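Local coordinates for putative fimbrial associated sortase-like protein (Corynebacterium diphtheriae, PDB 6BWE) that probably acts as a class C pilin polymerase, a cysteine transpeptidase that cross-links pilin subunits, studied as its extracellular sortase domain with an altered lid, at residues A[66-71]-A[150-155]. The protein carries 2 engineered substitutions. Residues are numbered along the deposited sequence; the frame is centred on the assembly and turned at random.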
ATOM      1  N   GLN A  66       2.064  16.706  -2.139  1.00 22.19           N
ATOM      2  CA  GLN A  66       2.286  17.797  -1.189  1.00 24.71           C
ATOM      3  C   GLN A  66       3.424  17.516  -0.194  1.00 22.91           C
ATOM      4  O   GLN A  66       3.942  18.444   0.438  1.00 23.07           O
ATOM      5  CB  GLN A  66       0.991  18.077  -0.420  1.00 27.42           C
ATOM      6  CG  GLN A  66      -0.151  18.506  -1.300  1.00 31.55           C
ATOM      7  CD  GLN A  66      -1.393  18.741  -0.460  1.00 36.90           C
ATOM      8  OE1 GLN A  66      -1.372  19.573   0.449  1.00 43.46           O
ATOM      9  NE2 GLN A  66      -2.450  17.993  -0.720  1.00 40.23           N
ATOM     10  N   GLN A  67       3.821  16.245  -0.030  1.00 20.61           N
ATOM     11  CA  GLN A  67       4.828  15.928   0.993  1.00 20.64           C
ATOM     12  C   GLN A  67       6.207  16.297   0.455  1.00 20.32           C
ATOM     13  O   GLN A  67       6.461  16.200  -0.750  1.00 21.56           O
ATOM     14  CB  GLN A  67       4.803  14.480   1.399  1.00 20.33           C
ATOM     15  CG  GLN A  67       3.441  14.000   1.924  1.00 20.03           C
ATOM     16  CD  GLN A  67       2.958  14.762   3.149  1.00 20.66           C
ATOM     17  OE1 GLN A  67       3.768  15.214   3.981  1.00 21.03           O
ATOM     18  NE2 GLN A  67       1.622  14.853   3.314  1.00 21.59           N
ATOM     19  N   LEU A  68       7.081  16.679   1.368  1.00 19.96           N
ATOM     20  CA  LEU A  68       8.426  17.107   1.071  1.00 20.13           C
ATOM     21  C   LEU A  68       8.457  18.237   0.038  1.00 20.22           C
ATOM     22  O   LEU A  68       9.367  18.302  -0.787  1.00 20.91           O
ATOM     23  CB  LEU A  68       9.307  15.922   0.668  1.00 19.93           C
ATOM     24  CG  LEU A  68       9.376  14.772   1.684  1.00 20.05           C
ATOM     25  CD1 LEU A  68      10.180  13.633   1.128  1.00 20.11           C
ATOM     26  CD2 LEU A  68       9.964  15.237   2.990  1.00 20.16           C
ATOM     27  N   ASN A  69       7.486  19.136   0.115  1.00 20.53           N
ATOM     28  CA  ASN A  69       7.311  20.184  -0.904  1.00 21.04           C
ATOM     29  C   ASN A  69       6.630  21.407  -0.305  1.00 21.38           C
ATOM     30  O   ASN A  69       5.556  21.838  -0.768  1.00 20.36           O
ATOM     31  CB  ASN A  69       6.499  19.585  -2.023  1.00 21.69           C
ATOM     32  CG  ASN A  69       6.266  20.509  -3.194  1.00 22.80           C
ATOM     33  OD1 ASN A  69       6.995  21.480  -3.417  1.00 24.04           O
ATOM     34  ND2 ASN A  69       5.237  20.160  -3.998  1.00 23.89           N
ATOM     35  N   PRO A  70       7.246  22.001   0.723  1.00 21.99           N
ATOM     36  CA  PRO A  70       6.632  23.164   1.366  1.00 23.32           C
ATOM     37  C   PRO A  70       6.630  24.381   0.435  1.00 24.39           C
ATOM     38  O   PRO A  70       5.801  25.236   0.566  1.00 25.46           O
ATOM     39  CB  PRO A  70       7.573  23.436   2.559  1.00 23.12           C
ATOM     40  CG  PRO A  70       8.872  22.933   2.090  1.00 22.95           C
ATOM     41  CD  PRO A  70       8.501  21.649   1.379  1.00 22.33           C
ATOM     42  N   GLN A  71       7.551  24.417  -0.506  1.00 26.13           N
ATOM     43  CA  GLN A  71       7.584  25.445  -1.522  1.00 29.13           C
ATOM     44  C   GLN A  71       6.419  25.272  -2.537  1.00 30.70           C
ATOM     45  O   GLN A  71       6.217  26.153  -3.339  1.00 30.74           O
ATOM     46  CB  GLN A  71       8.985  25.514  -2.182  1.00 29.10           C
ATOM     47  CG  GLN A  71       9.441  24.311  -3.050  1.00 29.05           C
ATOM     48  CD  GLN A  71       9.985  23.093  -2.294  1.00 29.37           C
ATOM     49  OE1 GLN A  71       9.682  22.868  -1.115  1.00 29.42           O
ATOM     50  NE2 GLN A  71      10.793  22.294  -2.987  1.00 27.88           N
ATOM     51  N   ILE A 150      21.120   9.808   2.483  1.00 21.98           N
ATOM     52  CA  ILE A 150      19.951  10.489   1.967  1.00 22.56           C
ATOM     53  C   ILE A 150      19.880  11.819   2.688  1.00 22.69           C
ATOM     54  O   ILE A 150      19.905  11.852   3.912  1.00 22.75           O
ATOM     55  CB  ILE A 150      18.654   9.683   2.186  1.00 24.41           C
ATOM     56  CG1 ILE A 150      18.689   8.443   1.294  1.00 25.29           C
ATOM     57  CG2 ILE A 150      17.448  10.553   1.813  1.00 23.84           C
ATOM     58  CD1 ILE A 150      17.577   7.485   1.538  1.00 26.99           C
ATOM     59  N   THR A 151      19.807  12.900   1.927  1.00 22.40           N
ATOM     60  CA  THR A 151      19.607  14.209   2.509  1.00 22.92           C
ATOM     61  C   THR A 151      18.193  14.662   2.205  1.00 22.25           C
ATOM     62  O   THR A 151      17.781  14.671   1.060  1.00 21.03           O
ATOM     63  CB  THR A 151      20.642  15.207   2.008  1.00 24.15           C
ATOM     64  OG1 THR A 151      21.963  14.697   2.297  1.00 25.27           O
ATOM     65  CG2 THR A 151      20.495  16.535   2.697  1.00 25.23           C
ATOM     66  N   VAL A 152      17.467  15.044   3.253  1.00 21.49           N
ATOM     67  CA  VAL A 152      16.058  15.413   3.106  1.00 21.54           C
ATOM     68  C   VAL A 152      15.747  16.480   4.148  1.00 21.50           C
ATOM     69  O   VAL A 152      16.077  16.323   5.335  1.00 22.40           O
ATOM     70  CB  VAL A 152      15.134  14.158   3.176  1.00 21.79           C
ATOM     71  CG1 VAL A 152      15.364  13.339   4.446  1.00 22.09           C
ATOM     72  CG2 VAL A 152      13.684  14.524   3.016  1.00 21.52           C
ATOM     73  N   GLN A 153      15.176  17.590   3.699  1.00 21.20           N
ATOM     74  CA  GLN A 153      14.878  18.743   4.565  1.00 21.99           C
ATOM     75  C   GLN A 153      16.013  19.103   5.517  1.00 22.66           C
ATOM     76  O   GLN A 153      15.793  19.346   6.698  1.00 22.42           O
ATOM     77  CB  GLN A 153      13.607  18.460   5.345  1.00 21.53           C
ATOM     78  CG  GLN A 153      12.402  18.295   4.418  1.00 21.95           C
ATOM     79  CD  GLN A 153      12.019  19.579   3.723  1.00 22.30           C
ATOM     80  OE1 GLN A 153      11.731  20.564   4.379  1.00 22.64           O
ATOM     81  NE2 GLN A 153      11.956  19.558   2.381  1.00 22.58           N
ATOM     82  N   GLY A 154      17.224  19.104   4.989  1.00 25.44           N
ATOM     83  CA  GLY A 154      18.398  19.510   5.750  1.00 27.54           C
ATOM     84  C   GLY A 154      19.063  18.407   6.564  1.00 30.05           C
ATOM     85  O   GLY A 154      20.159  18.600   7.080  1.00 32.89           O
ATOM     86  N   GLU A 155      18.418  17.269   6.720  1.00 29.11           N
ATOM     87  CA  GLU A 155      18.936  16.227   7.607  1.00 31.26           C
ATOM     88  C   GLU A 155      19.576  15.152   6.724  1.00 30.90           C
ATOM     89  O   GLU A 155      19.133  14.958   5.596  1.00 29.32           O
ATOM     90  CB  GLU A 155      17.777  15.725   8.468  1.00 33.90           C
ATOM     91  CG  GLU A 155      17.493  14.253   8.480  1.00 38.30           C
ATOM     92  CD  GLU A 155      16.204  13.948   9.208  1.00 40.96           C
ATOM     93  OE1 GLU A 155      15.327  13.271   8.608  1.00 45.28           O
ATOM     94  OE2 GLU A 155      16.053  14.422  10.355  1.00 43.86           O
TER
HETATM   95  O   HOH W   1      11.922  22.030   0.598  1.00 28.11           O
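Val152, the last residue of strand 147-152, meets Leu68 through a single methyl: its CG2 lies 3.8 Å from Leu68 CD2 and 4.1 Å from Leu68 CD1, so it faces the fork of the leucine rather than one branch. The two side chains cross at about a right angle. With CG2 anti to the backbone N (the CG1 torsion is 55°), Val152 directs this methyl at the leucine. Val152 also touches Ala79 and Leu68 touches Ile78, both of strand 77-83, so the pair packs beside the place where strands 77-83 and 147-152, joined by backbone hydrogen bonding between Ser80 and Thr151, close the sortase beta-barrel.

At Gln153 the chain leaves the strand and enters a type I' beta turn, Val152 to Glu155, that links strands 147-152 and 155-167 as a beta hairpin. The hairpin is closed by two backbone hydrogen bonds, Val152 N to Glu155 O and Glu155 N to Val152 O, both 2.9 Å. The CB of Gln153 points toward the loop that follows helix 59-66, where Gln66 to Asn69 form a type II turn with Leu68 at its third position. A bend at chi2 (-68°) folds the glutamine: CG stays beside the leucine, 4.2 Å from Leu68 CD2, while the amide goes on to Pro70. There Gln153 NE2 approaches Pro70 CD at 4.2 Å, a van der Waals contact. Helix 24-39 packs against the Pro70 and Gln153 end of the contact, Val30 touching both and Arg27 touching Gln153. No direct hydrogen bond joins the segments; instead a water accepts from Gln153 NE2 at 3.0 Å and donates to Gln71 OE1 at 2.9 Å.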